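PDB 5M0T: alpha-ketoglutarate-dependent non-heme iron oxygenase EasH from Aspergillus japonicus, which probably catalyses an iron(II)- and 2-oxoglutarate-dependent oxidation in the biosynthesis of the ergot alkaloid cycloclavine. Local coordinates for residues V34-F39 against A201-G206; K57-G62 against S69-M74; L144-P149 against L177-S182. All coordinates share one frame; numbering follows the deposited sequence.

Three contacts fold back parts of one PhyH-family domain of the cupin clan. Strand 33-37, near the N terminus, opens the longest loop, which closes when it pairs with strand 201-205 in interaction 1. The other two contacts are nested inside that loop and follow one another in series. Interaction 2 closes a short loop, bringing residues 57-62 against the end of helix 66-71 beside the 2-oxoglutarate pocket. Interaction 3 then joins the turn after helix 139-144 to the loop 177-182 at the surface. None touches another. Interactions 2 and 3, with centres about 28 Å apart, both reach the second subunit.

Interaction 1. Residues V34-F39 against A201-G206; sequences VVIEGF and AVLFTG. With ZN (zinc ion), chain G.
Val34, Val35 and Ile36 pair with Leu203, Val202 and Ala201 as antiparallel neighbours in the large sheet of the double-stranded beta-helix expected for this cupin-clan oxygenase. Two hydrogen-bonded pairs flank a non-hydrogen-bonded one. Val34 N gives a bond to Leu203 O, and Leu203 N returns one to Val34 O at 2.8 Å. Ile36 and Ala201 are joined in the same reciprocal way, with Ile36 N to Ala201 O at 2.8 Å.

On the face carrying Val34, Ile36, Ala201 and Leu203, aliphatic groups fill the buried space. Val34 and Leu203 lie side by side, and Ile36 CD1 meets Leu203 CD2 at 4.0 Å. On the reverse face the beta-branched pair Val35 and Val202 touch through their CG2 methyls at 4.2 Å. At the strand's end, a type II turn from Ile36 to Phe39 uses Gly38 at its third position, where phi is 70°. The turn brings Phe39 CB within 3.5 Å of Ala201 CB, a close approach that suits the small alanine. With CG anti to the backbone N (chi1 175°), the near side of the phenyl ring stays against Ala201 CB and its far end leads away; the ring also meets that of Phe155.

Glu37 binds zinc through OE1 at 2.0 Å, with Asp200 as the other protein ligand and Arg14 bridged to OE2. Strand 14-16 borders strand 33-37, strand 152-158 borders 201-205, and helix 21-31 covers Val34 and Leu203.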
ATOM      1  N   VAL A  34      -1.709  22.919  12.050  1.00 30.54           N
ATOM      2  CA  VAL A  34      -1.850  24.362  11.780  1.00 31.17           C
ATOM      3  C   VAL A  34      -3.167  24.607  11.043  1.00 29.68           C
ATOM      4  O   VAL A  34      -3.588  23.774  10.250  1.00 28.90           O
ATOM      5  CB  VAL A  34      -0.645  24.904  10.952  1.00 31.61           C
ATOM      6  CG1 VAL A  34      -0.475  24.142   9.651  1.00 32.01           C
ATOM      7  CG2 VAL A  34      -0.764  26.392  10.673  1.00 32.09           C
ATOM      8  N   VAL A  35      -3.813  25.736  11.313  1.00 31.31           N
ATOM      9  CA  VAL A  35      -4.984  26.163  10.535  1.00 33.76           C
ATOM     10  C   VAL A  35      -4.534  26.970   9.300  1.00 36.09           C
ATOM     11  O   VAL A  35      -3.812  27.965   9.419  1.00 40.18           O
ATOM     12  CB  VAL A  35      -5.968  26.980  11.393  1.00 35.81           C
ATOM     13  CG1 VAL A  35      -7.120  27.508  10.538  1.00 38.22           C
ATOM     14  CG2 VAL A  35      -6.484  26.141  12.566  1.00 34.87           C
ATOM     15  N   ILE A  36      -4.928  26.498   8.120  1.00 35.00           N
ATOM     16  CA  ILE A  36      -4.731  27.224   6.869  1.00 37.78           C
ATOM     17  C   ILE A  36      -5.986  28.050   6.589  1.00 37.79           C
ATOM     18  O   ILE A  36      -7.032  27.495   6.254  1.00 37.76           O
ATOM     19  CB  ILE A  36      -4.444  26.290   5.668  1.00 38.36           C
ATOM     20  CG1 ILE A  36      -3.302  25.318   5.975  1.00 40.51           C
ATOM     21  CG2 ILE A  36      -4.073  27.097   4.441  1.00 40.75           C
ATOM     22  CD1 ILE A  36      -2.995  24.324   4.872  1.00 40.98           C
ATOM     23  N   GLU A  37      -5.870  29.369   6.707  1.00 41.06           N
ATOM     24  CA  GLU A  37      -6.965  30.272   6.353  1.00 46.09           C
ATOM     25  C   GLU A  37      -7.107  30.307   4.842  1.00 45.96           C
ATOM     26  O   GLU A  37      -6.129  30.547   4.119  1.00 43.71           O
ATOM     27  CB  GLU A  37      -6.747  31.698   6.883  1.00 46.90           C
ATOM     28  CG  GLU A  37      -6.841  31.838   8.395  1.00 50.63           C
ATOM     29  CD  GLU A  37      -8.219  31.519   8.954  1.00 54.72           C
ATOM     30  OE1 GLU A  37      -9.231  31.839   8.303  1.00 69.08           O
ATOM     31  OE2 GLU A  37      -8.290  30.951  10.058  1.00 50.38           O
ATOM     32  N   GLY A  38      -8.322  30.031   4.374  1.00 44.31           N
ATOM     33  CA  GLY A  38      -8.639  30.109   2.958  1.00 44.49           C
ATOM     34  C   GLY A  38      -7.987  29.033   2.133  1.00 43.39           C
ATOM     35  O   GLY A  38      -7.526  29.304   1.030  1.00 45.04           O
ATOM     36  N   PHE A  39      -7.930  27.811   2.663  1.00 41.43           N
ATOM     37  CA  PHE A  39      -7.397  26.684   1.888  1.00 40.67           C
ATOM     38  C   PHE A  39      -8.216  26.514   0.606  1.00 41.53           C
ATOM     39  O   PHE A  39      -7.666  26.388  -0.476  1.00 41.92           O
ATOM     40  CB  PHE A  39      -7.388  25.398   2.735  1.00 37.51           C
ATOM     41  CG  PHE A  39      -6.963  24.174   1.974  1.00 38.67           C
ATOM     42  CD1 PHE A  39      -5.655  24.056   1.501  1.00 39.66           C
ATOM     43  CD2 PHE A  39      -7.875  23.151   1.702  1.00 39.68           C
ATOM     44  CE1 PHE A  39      -5.265  22.944   0.776  1.00 39.84           C
ATOM     45  CE2 PHE A  39      -7.491  22.034   0.983  1.00 39.25           C
ATOM     46  CZ  PHE A  39      -6.189  21.935   0.513  1.00 41.33           C
ATOM     47  N   ALA A 201      -9.024  25.334   6.570  1.00 35.26           N
ATOM     48  CA  ALA A 201      -8.730  23.922   6.757  1.00 34.06           C
ATOM     49  C   ALA A 201      -7.810  23.757   7.926  1.00 34.16           C
ATOM     50  O   ALA A 201      -6.922  24.578   8.115  1.00 34.93           O
ATOM     51  CB  ALA A 201      -8.096  23.340   5.523  1.00 33.48           C
ATOM     52  N   VAL A 202      -8.040  22.727   8.746  1.00 34.14           N
ATOM     53  CA  VAL A 202      -7.080  22.385   9.784  1.00 33.70           C
ATOM     54  C   VAL A 202      -6.194  21.269   9.203  1.00 33.53           C
ATOM     55  O   VAL A 202      -6.697  20.265   8.696  1.00 31.69           O
ATOM     56  CB  VAL A 202      -7.729  22.074  11.160  1.00 34.39           C
ATOM     57  CG1 VAL A 202      -8.575  20.799  11.161  1.00 33.97           C
ATOM     58  CG2 VAL A 202      -6.653  21.967  12.234  1.00 34.39           C
ATOM     59  N   LEU A 203      -4.877  21.493   9.239  1.00 33.61           N
ATOM     60  CA  LEU A 203      -3.885  20.596   8.647  1.00 34.49           C
ATOM     61  C   LEU A 203      -3.110  19.893   9.759  1.00 36.50           C
ATOM     62  O   LEU A 203      -2.514  20.571  10.589  1.00 39.78           O
ATOM     63  CB  LEU A 203      -2.899  21.400   7.795  1.00 36.87           C
ATOM     64  CG  LEU A 203      -1.887  20.566   7.018  1.00 38.49           C
ATOM     65  CD1 LEU A 203      -2.574  19.837   5.877  1.00 40.09           C
ATOM     66  CD2 LEU A 203      -0.729  21.417   6.516  1.00 41.60           C
ATOM     67  N   PHE A 204      -3.111  18.555   9.777  1.00 35.10           N
ATOM     68  CA  PHE A 204      -2.345  17.793  10.771  1.00 33.07           C
ATOM     69  C   PHE A 204      -1.758  16.503  10.204  1.00 31.90           C
ATOM     70  O   PHE A 204      -2.305  15.916   9.276  1.00 30.18           O
ATOM     71  CB  PHE A 204      -3.164  17.532  12.035  1.00 34.67           C
ATOM     72  CG  PHE A 204      -4.506  16.892  11.794  1.00 35.02           C
ATOM     73  CD1 PHE A 204      -4.638  15.506  11.766  1.00 35.84           C
ATOM     74  CD2 PHE A 204      -5.644  17.670  11.617  1.00 36.14           C
ATOM     75  CE1 PHE A 204      -5.877  14.914  11.549  1.00 34.74           C
ATOM     76  CE2 PHE A 204      -6.894  17.076  11.403  1.00 36.97           C
ATOM     77  CZ  PHE A 204      -7.010  15.703  11.376  1.00 34.82           C
ATOM     78  N   THR A 205      -0.612  16.089  10.747  1.00 31.10           N
ATOM     79  CA  THR A 205       0.004  14.832  10.368  1.00 30.60           C
ATOM     80  C   THR A 205      -0.717  13.676  11.043  1.00 31.69           C
ATOM     81  O   THR A 205      -1.485  13.881  11.974  1.00 32.75           O
ATOM     82  CB  THR A 205       1.473  14.737  10.810  1.00 31.97           C
ATOM     83  OG1 THR A 205       1.544  14.581  12.238  1.00 29.72           O
ATOM     84  CG2 THR A 205       2.293  15.983  10.311  1.00 32.08           C
ATOM     85  N   GLY A 206      -0.406  12.459  10.609  1.00 30.33           N
ATOM     86  CA  GLY A 206      -0.946  11.252  11.211  1.00 30.67           C
ATOM     87  C   GLY A 206      -0.423  10.966  12.609  1.00 31.22           C
ATOM     88  O   GLY A 206      -0.821   9.972  13.196  1.00 31.61           O
TER
HETATM   89 ZN    ZN G 305     -10.875  31.874   9.413  1.00 51.58          ZN
HETATM   90  O   HOH W   1     -11.940  32.608   7.902  1.00 53.05           O

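Interaction 2. Residues K57-G62 against S69-M74; sequences KQWELG and SYLAGM
Trp59 and Ala72 mark the closest backbone approach, their CA atoms 6.1 Å apart, where an irregular run of chain passes the end of helix 66-71. Ala72 is the first residue to leave helical geometry, and a type II turn from Leu71 to Met74 redirects the chain toward strand 75-77. Gly73 takes the third turn position with phi 87°, which glycine adopts readily. The backbones share one weak hydrogen bond, Trp59 N to Met74 O at 3.3 Å.

Trp59 makes the largest contribution. Its indole leaves the backbone with CG anti to N (chi1 173°), which directs the ring across Leu71 at about a right angle. Leu71 CB stands over the six-membered ring of Trp59, 4.3 Å from its centroid, in a CH-pi contact only 16° off the normal. Farther out, Leu71 CD1 meets Trp59 CZ3 at 3.9 Å. Leu61 CD2 lies at the edge of the indole and also touches Ala72 CB at 3.8 Å. The Gln58 chain bends at chi2 and lays its amide beside Gly73 and Met74 O, too poorly aligned for a hydrogen bond. Glu68 accepts a hydrogen bond from Trp59 NE1, and Leu276 of the second subunit packs on both Trp59 and Leu71.

Leu71 also lines the 2-oxoglutarate pocket. With so little hydrogen bonding between the segments, the contact relies mainly on apolar surface, and Trp59 is consistent with a second-shell residue that helps to position that leucine.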
ATOM      1  N   LYS A  57     -25.229   9.891   3.154  1.00 72.99           N
ATOM      2  CA  LYS A  57     -26.043   8.974   3.974  1.00 72.69           C
ATOM      3  C   LYS A  57     -25.350   8.541   5.284  1.00 71.98           C
ATOM      4  O   LYS A  57     -24.186   8.843   5.522  1.00 70.45           O
ATOM      5  CB  LYS A  57     -26.524   7.747   3.152  1.00 73.77           C
ATOM      6  CG  LYS A  57     -25.554   6.574   3.019  1.00 74.12           C
ATOM      7  CD  LYS A  57     -24.199   6.965   2.467  1.00 74.09           C
ATOM      8  CE  LYS A  57     -23.317   5.736   2.352  1.00 74.85           C
ATOM      9  NZ  LYS A  57     -21.893   6.113   2.513  1.00 74.73           N
ATOM     10  N   GLN A  58     -26.095   7.822   6.119  1.00 74.25           N
ATOM     11  CA  GLN A  58     -25.610   7.338   7.415  1.00 75.24           C
ATOM     12  C   GLN A  58     -24.585   6.201   7.243  1.00 74.77           C
ATOM     13  O   GLN A  58     -24.661   5.433   6.281  1.00 74.68           O
ATOM     14  CB  GLN A  58     -26.808   6.868   8.274  1.00 75.39           C
ATOM     15  CG  GLN A  58     -26.506   6.610   9.751  1.00 75.53           C
ATOM     16  CD  GLN A  58     -26.078   7.859  10.522  1.00 77.43           C
ATOM     17  OE1 GLN A  58     -26.352   8.994  10.117  1.00 79.67           O
ATOM     18  NE2 GLN A  58     -25.405   7.652  11.646  1.00 77.95           N
ATOM     19  N   TRP A  59     -23.626   6.114   8.169  1.00 73.41           N
ATOM     20  CA  TRP A  59     -22.690   4.978   8.222  1.00 72.52           C
ATOM     21  C   TRP A  59     -23.437   3.677   8.575  1.00 72.84           C
ATOM     22  O   TRP A  59     -24.114   3.611   9.616  1.00 71.46           O
ATOM     23  CB  TRP A  59     -21.581   5.233   9.256  1.00 71.54           C
ATOM     24  CG  TRP A  59     -20.677   4.038   9.483  1.00 72.60           C
ATOM     25  CD1 TRP A  59     -20.843   3.037  10.410  1.00 72.29           C
ATOM     26  CD2 TRP A  59     -19.482   3.716   8.762  1.00 72.92           C
ATOM     27  NE1 TRP A  59     -19.827   2.119  10.306  1.00 72.23           N
ATOM     28  CE2 TRP A  59     -18.975   2.507   9.304  1.00 73.83           C
ATOM     29  CE3 TRP A  59     -18.788   4.329   7.710  1.00 72.48           C
ATOM     30  CZ2 TRP A  59     -17.799   1.906   8.829  1.00 74.32           C
ATOM     31  CZ3 TRP A  59     -17.633   3.738   7.237  1.00 73.32           C
ATOM     32  CH2 TRP A  59     -17.146   2.533   7.795  1.00 74.42           C
ATOM     33  N   GLU A  60     -23.305   2.657   7.715  1.00 72.96           N
ATOM     34  CA  GLU A  60     -23.931   1.342   7.942  1.00 73.68           C
ATOM     35  C   GLU A  60     -23.126   0.515   8.947  1.00 73.28           C
ATOM     36  O   GLU A  60     -21.974   0.158   8.686  1.00 73.62           O
ATOM     37  CB  GLU A  60     -24.083   0.555   6.632  1.00 74.83           C
ATOM     38  CG  GLU A  60     -24.965  -0.684   6.770  1.00 76.78           C
ATOM     39  CD  GLU A  60     -25.267  -1.392   5.458  1.00 77.88           C
ATOM     40  OE1 GLU A  60     -24.952  -0.894   4.345  1.00 78.04           O
ATOM     41  OE2 GLU A  60     -25.850  -2.480   5.549  1.00 77.88           O
ATOM     42  N   LEU A  61     -23.743   0.215  10.089  1.00 73.12           N
ATOM     43  CA  LEU A  61     -23.154  -0.671  11.103  1.00 73.78           C
ATOM     44  C   LEU A  61     -23.103  -2.131  10.609  1.00 74.59           C
ATOM     45  O   LEU A  61     -23.803  -2.515   9.658  1.00 74.00           O
ATOM     46  CB  LEU A  61     -23.934  -0.580  12.429  1.00 74.44           C
ATOM     47  CG  LEU A  61     -23.550   0.365  13.565  1.00 74.13           C
ATOM     48  CD1 LEU A  61     -23.082  -0.479  14.740  1.00 75.61           C
ATOM     49  CD2 LEU A  61     -22.507   1.428  13.234  1.00 73.10           C
ATOM     50  N   GLY A  62     -22.269  -2.924  11.285  1.00 75.70           N
ATOM     51  CA  GLY A  62     -22.052  -4.340  10.968  1.00 78.19           C
ATOM     52  C   GLY A  62     -20.749  -4.669  10.254  1.00 78.69           C
ATOM     53  O   GLY A  62     -20.594  -5.797   9.774  1.00 80.97           O
ATOM     54  N   SER A  69     -15.287   1.810  14.413  0.50 66.86           N
ATOM     55  CA  SER A  69     -15.106   2.256  15.806  0.50 65.70           C
ATOM     56  C   SER A  69     -15.089   3.790  15.959  0.50 64.74           C
ATOM     57  O   SER A  69     -15.643   4.319  16.935  0.50 63.70           O
ATOM     58  CB  SER A  69     -13.840   1.640  16.407  0.50 66.59           C
ATOM     59  OG  SER A  69     -14.031   0.265  16.679  0.50 67.19           O
ATOM     60  N   TYR A  70     -14.476   4.481  14.988  1.00 64.94           N
ATOM     61  CA  TYR A  70     -14.421   5.967  14.952  1.00 64.49           C
ATOM     62  C   TYR A  70     -15.545   6.670  14.142  1.00 63.74           C
ATOM     63  O   TYR A  70     -15.854   7.837  14.420  1.00 62.69           O
ATOM     64  CB  TYR A  70     -13.027   6.439  14.442  1.00 65.97           C
ATOM     65  CG  TYR A  70     -11.937   6.138  15.438  1.00 66.39           C
ATOM     66  CD1 TYR A  70     -11.897   6.795  16.670  1.00 65.65           C
ATOM     67  CD2 TYR A  70     -10.984   5.150  15.190  1.00 67.82           C
ATOM     68  CE1 TYR A  70     -10.924   6.507  17.615  1.00 65.94           C
ATOM     69  CE2 TYR A  70      -9.999   4.854  16.131  1.00 68.29           C
ATOM     70  CZ  TYR A  70      -9.979   5.520  17.346  1.00 67.18           C
ATOM     71  OH  TYR A  70      -8.995   5.232  18.264  1.00 67.34           O
ATOM     72  N   LEU A  71     -16.145   5.977  13.161  1.00 63.85           N
ATOM     73  CA  LEU A  71     -17.133   6.584  12.227  1.00 64.01           C
ATOM     74  C   LEU A  71     -18.632   6.260  12.471  1.00 63.27           C
ATOM     75  O   LEU A  71     -19.488   6.740  11.722  1.00 63.10           O
ATOM     76  CB  LEU A  71     -16.764   6.245  10.767  1.00 65.05           C
ATOM     77  CG  LEU A  71     -15.414   6.774  10.257  1.00 66.76           C
ATOM     78  CD1 LEU A  71     -15.058   6.134   8.923  1.00 67.89           C
ATOM     79  CD2 LEU A  71     -15.411   8.294  10.142  1.00 67.29           C
ATOM     80  N   ALA A  72     -18.952   5.473  13.499  1.00 63.25           N
ATOM     81  CA  ALA A  72     -20.358   5.245  13.881  1.00 63.02           C
ATOM     82  C   ALA A  72     -20.983   6.563  14.374  1.00 63.02           C
ATOM     83  O   ALA A  72     -20.313   7.360  15.041  1.00 62.82           O
ATOM     84  CB  ALA A  72     -20.459   4.158  14.956  1.00 63.04           C
ATOM     85  N   GLY A  73     -22.248   6.797  14.014  1.00 63.42           N
ATOM     86  CA  GLY A  73     -22.980   8.031  14.369  1.00 63.97           C
ATOM     87  C   GLY A  73     -22.819   9.224  13.425  1.00 64.56           C
ATOM     88  O   GLY A  73     -23.546  10.219  13.550  1.00 65.19           O
ATOM     89  N   MET A  74     -21.872   9.142  12.484  1.00 64.86           N
ATOM     90  CA  MET A  74     -21.621  10.227  11.530  1.00 65.61           C
ATOM     91  C   MET A  74     -22.357   9.960  10.230  1.00 66.66           C
ATOM     92  O   MET A  74     -22.612   8.792   9.880  1.00 65.66           O
ATOM     93  CB  MET A  74     -20.136  10.331  11.214  1.00 65.42           C
ATOM     94  CG  MET A  74     -19.307  10.862  12.361  1.00 65.76           C
ATOM     95  SD  MET A  74     -17.572  11.003  11.896  1.00 66.37           S
ATOM     96  CE  MET A  74     -17.132  12.504  12.774  1.00 68.06           C
TER

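Interaction 3. Residues L144-P149 against L177-S182; sequences LGRQSP and LWEDFS. With ZN (zinc ion), chain E; AKG (2-oxoglutaric acid), chain H.
Arg146 reaches Leu177 because its chain runs extended through chi1 and chi2 and then bends at chi3 (65°), carrying the guanidinium to the carbonyl. The contact ties two surface loops of the double-stranded beta-helix expected for this family: the turn after helix 139-144 and the segment between strands 170-171 and 192-193. Arg146 NH1 gives a hydrogen bond to Leu177 O at 3.2 Å, the acceptor lying close to the guanidinium plane, 12° out of it. Glu179 CA sits over one face of that group, while Arg146 CD passes 3.2 Å from Trp178 O.

The Phe181 ring packs with one face against the backbone of Gly145 and Arg146. Arg146 N lies over the ring centre, its N-H given to water 2, and Arg146 CB makes a CH-pi contact 4.1 Å from the Phe181 ring centroid. Gly145, with positive phi and no side chain, suits this approach: Gly145 C is 3.3 Å from Phe181 CD2. Arg133 makes a cation-pi contact with the same ring.

Water 2 also accepts from Phe181 N and donates to Glu179 O. Asp180 OD1 closes an Asx turn by accepting from Ser182 N. At a surface site separate from the iron centre, Glu179 OE1 binds zinc at 2.0 Å, alongside O1 of another 2-oxoglutarate and water 3.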
ATOM      1  N   LEU A 144       5.704   1.497  15.916  1.00 38.81           N
ATOM      2  CA  LEU A 144       6.788   2.475  16.017  1.00 37.99           C
ATOM      3  C   LEU A 144       6.452   3.709  16.854  1.00 36.44           C
ATOM      4  O   LEU A 144       7.338   4.263  17.481  1.00 36.66           O
ATOM      5  CB  LEU A 144       7.253   2.893  14.617  1.00 37.07           C
ATOM      6  CG  LEU A 144       7.871   1.753  13.782  1.00 38.27           C
ATOM      7  CD1 LEU A 144       8.152   2.200  12.347  1.00 37.73           C
ATOM      8  CD2 LEU A 144       9.134   1.204  14.448  1.00 39.09           C
ATOM      9  N   GLY A 145       5.193   4.133  16.874  1.00 35.07           N
ATOM     10  CA  GLY A 145       4.808   5.295  17.642  1.00 35.58           C
ATOM     11  C   GLY A 145       5.481   6.575  17.145  1.00 34.99           C
ATOM     12  O   GLY A 145       5.418   6.886  15.971  1.00 33.38           O
ATOM     13  N   ARG A 146       6.128   7.306  18.051  1.00 37.29           N
ATOM     14  CA  ARG A 146       6.856   8.514  17.705  1.00 37.82           C
ATOM     15  C   ARG A 146       7.947   8.271  16.681  1.00 37.30           C
ATOM     16  O   ARG A 146       8.179   9.125  15.849  1.00 35.78           O
ATOM     17  CB  ARG A 146       7.492   9.170  18.925  1.00 40.39           C
ATOM     18  CG  ARG A 146       8.089  10.524  18.562  1.00 41.62           C
ATOM     19  CD  ARG A 146       8.570  11.271  19.773  1.00 43.72           C
ATOM     20  NE  ARG A 146       9.687  10.544  20.388  1.00 47.50           N
ATOM     21  CZ  ARG A 146      10.437  10.989  21.400  1.00 50.08           C
ATOM     22  NH1 ARG A 146      10.227  12.188  21.948  1.00 54.04           N
ATOM     23  NH2 ARG A 146      11.422  10.231  21.860  1.00 51.24           N
ATOM     24  N   GLN A 147       8.600   7.111  16.730  1.00 38.30           N
ATOM     25  CA  GLN A 147       9.696   6.795  15.798  1.00 40.03           C
ATOM     26  C   GLN A 147       9.232   6.452  14.389  1.00 39.32           C
ATOM     27  O   GLN A 147      10.056   6.197  13.508  1.00 39.87           O
ATOM     28  CB  GLN A 147      10.588   5.662  16.340  1.00 41.76           C
ATOM     29  CG  GLN A 147      11.638   6.151  17.324  1.00 45.65           C
ATOM     30  CD  GLN A 147      11.028   6.734  18.586  1.00 49.00           C
ATOM     31  OE1 GLN A 147      11.200   7.913  18.893  1.00 50.19           O
ATOM     32  NE2 GLN A 147      10.279   5.907  19.311  1.00 53.47           N
ATOM     33  N   SER A 148       7.923   6.428  14.174  1.00 38.73           N
ATOM     34  CA  SER A 148       7.367   6.140  12.874  1.00 39.63           C
ATOM     35  C   SER A 148       7.755   7.208  11.856  1.00 39.88           C
ATOM     36  O   SER A 148       7.814   8.396  12.190  1.00 38.63           O
ATOM     37  CB  SER A 148       5.852   6.080  12.967  1.00 41.35           C
ATOM     38  OG  SER A 148       5.277   5.771  11.717  1.00 51.61           O
ATOM     39  N   PRO A 149       7.999   6.798  10.601  1.00 37.75           N
ATOM     40  CA  PRO A 149       8.087   7.797   9.571  1.00 39.24           C
ATOM     41  C   PRO A 149       6.730   8.449   9.356  1.00 38.06           C
ATOM     42  O   PRO A 149       5.705   7.862   9.713  1.00 37.99           O
ATOM     43  CB  PRO A 149       8.506   6.997   8.343  1.00 38.87           C
ATOM     44  CG  PRO A 149       7.823   5.696   8.563  1.00 40.43           C
ATOM     45  CD  PRO A 149       8.052   5.445  10.034  1.00 39.95           C
ATOM     46  N   LEU A 177       5.139  14.897  19.013  1.00 33.92           N
ATOM     47  CA  LEU A 177       6.489  14.773  19.592  1.00 35.35           C
ATOM     48  C   LEU A 177       6.519  14.129  20.973  1.00 36.38           C
ATOM     49  O   LEU A 177       7.596  13.936  21.536  1.00 37.41           O
ATOM     50  CB  LEU A 177       7.152  16.157  19.677  1.00 35.68           C
ATOM     51  CG  LEU A 177       7.371  16.858  18.331  1.00 35.88           C
ATOM     52  CD1 LEU A 177       7.834  18.293  18.555  1.00 36.78           C
ATOM     53  CD2 LEU A 177       8.373  16.094  17.465  1.00 36.20           C
ATOM     54  N   TRP A 178       5.359  13.780  21.516  1.00 36.91           N
ATOM     55  CA  TRP A 178       5.291  13.068  22.800  1.00 38.32           C
ATOM     56  C   TRP A 178       6.007  11.735  22.701  1.00 39.63           C
ATOM     57  O   TRP A 178       5.999  11.092  21.653  1.00 39.32           O
ATOM     58  CB  TRP A 178       3.838  12.847  23.228  1.00 37.28           C
ATOM     59  CG  TRP A 178       3.078  14.098  23.550  1.00 36.89           C
ATOM     60  CD1 TRP A 178       3.529  15.394  23.475  1.00 36.96           C
ATOM     61  CD2 TRP A 178       1.719  14.174  23.969  1.00 36.90           C
ATOM     62  NE1 TRP A 178       2.531  16.265  23.832  1.00 36.32           N
ATOM     63  CE2 TRP A 178       1.409  15.545  24.146  1.00 37.08           C
ATOM     64  CE3 TRP A 178       0.734  13.216  24.237  1.00 37.46           C
ATOM     65  CZ2 TRP A 178       0.152  15.977  24.570  1.00 37.08           C
ATOM     66  CZ3 TRP A 178      -0.515  13.644  24.660  1.00 37.34           C
ATOM     67  CH2 TRP A 178      -0.800  15.018  24.808  1.00 37.88           C
ATOM     68  N   GLU A 179       6.634  11.327  23.799  1.00 42.76           N
ATOM     69  CA  GLU A 179       7.484  10.147  23.797  1.00 45.72           C
ATOM     70  C   GLU A 179       6.687   8.858  23.522  1.00 45.27           C
ATOM     71  O   GLU A 179       7.054   8.078  22.638  1.00 43.74           O
ATOM     72  CB  GLU A 179       8.229  10.057  25.119  1.00 48.55           C
ATOM     73  CG  GLU A 179       9.238   8.932  25.189  1.00 54.24           C
ATOM     74  CD  GLU A 179       9.792   8.737  26.579  1.00 60.25           C
ATOM     75  OE1 GLU A 179      10.941   9.171  26.805  1.00 73.77           O
ATOM     76  OE2 GLU A 179       9.084   8.153  27.435  1.00 59.53           O
ATOM     77  N   ASP A 180       5.595   8.671  24.259  1.00 44.74           N
ATOM     78  CA  ASP A 180       4.841   7.408  24.262  1.00 45.33           C
ATOM     79  C   ASP A 180       3.491   7.543  23.539  1.00 41.61           C
ATOM     80  O   ASP A 180       2.529   8.063  24.083  1.00 42.87           O
ATOM     81  CB  ASP A 180       4.639   6.959  25.720  1.00 48.22           C
ATOM     82  CG  ASP A 180       3.980   5.598  25.844  1.00 50.84           C
ATOM     83  OD1 ASP A 180       3.848   4.864  24.837  1.00 51.81           O
ATOM     84  OD2 ASP A 180       3.597   5.258  26.977  1.00 56.86           O
ATOM     85  N   PHE A 181       3.420   7.066  22.309  1.00 38.59           N
ATOM     86  CA  PHE A 181       2.176   7.138  21.536  1.00 37.11           C
ATOM     87  C   PHE A 181       1.116   6.093  21.960  1.00 38.92           C
ATOM     88  O   PHE A 181      -0.046   6.191  21.582  1.00 38.08           O
ATOM     89  CB  PHE A 181       2.488   6.996  20.046  1.00 35.91           C
ATOM     90  CG  PHE A 181       2.937   8.272  19.356  1.00 33.42           C
ATOM     91  CD1 PHE A 181       3.505   9.350  20.039  1.00 33.56           C
ATOM     92  CD2 PHE A 181       2.825   8.358  17.989  1.00 32.02           C
ATOM     93  CE1 PHE A 181       3.914  10.490  19.350  1.00 32.54           C
ATOM     94  CE2 PHE A 181       3.242   9.499  17.297  1.00 31.12           C
ATOM     95  CZ  PHE A 181       3.788  10.559  17.974  1.00 30.75           C
ATOM     96  N   SER A 182       1.525   5.081  22.718  1.00 43.14           N
ATOM     97  CA  SER A 182       0.607   4.063  23.205  1.00 45.50           C
ATOM     98  C   SER A 182      -0.053   4.456  24.531  1.00 47.47           C
ATOM     99  O   SER A 182      -0.958   3.762  24.979  1.00 50.12           O
ATOM    100  CB  SER A 182       1.347   2.735  23.370  1.00 46.96           C
ATOM    101  OG  SER A 182       2.213   2.775  24.486  1.00 47.70           O
TER
HETATM  102 ZN    ZN E 303      11.178   9.200  28.767  1.00 53.41          ZN
HETATM  103  C1  AKG H 306       9.116  11.226  29.373  1.00 65.28           C
HETATM  104  O1  AKG H 306      10.047  10.830  28.672  1.00 58.63           O
HETATM  105  O2  AKG H 306       8.483  10.462  30.228  1.00 49.12           O
HETATM  106  C2  AKG H 306       8.540  12.654  29.372  1.00 56.17           C
HETATM  107  O5  AKG H 306       7.321  12.805  29.351  1.00 49.65           O
HETATM  108  C3  AKG H 306       9.483  13.827  29.407  1.00 47.80           C
HETATM  109  C4  AKG H 306       9.302  14.776  28.231  1.00 64.84           C
HETATM  110  C5  AKG H 306       9.855  16.153  28.479  1.00 74.13           C
HETATM  111  O3  AKG H 306      10.909  16.423  27.752  1.00 62.18           O
HETATM  112  O4  AKG H 306       9.369  16.943  29.273  1.00 61.05           O
HETATM  113  O   HOH W   2       5.880   6.317  20.676  1.00 32.54           O
HETATM  114  O   HOH W   3      11.419   7.250  28.527  1.00 44.87           O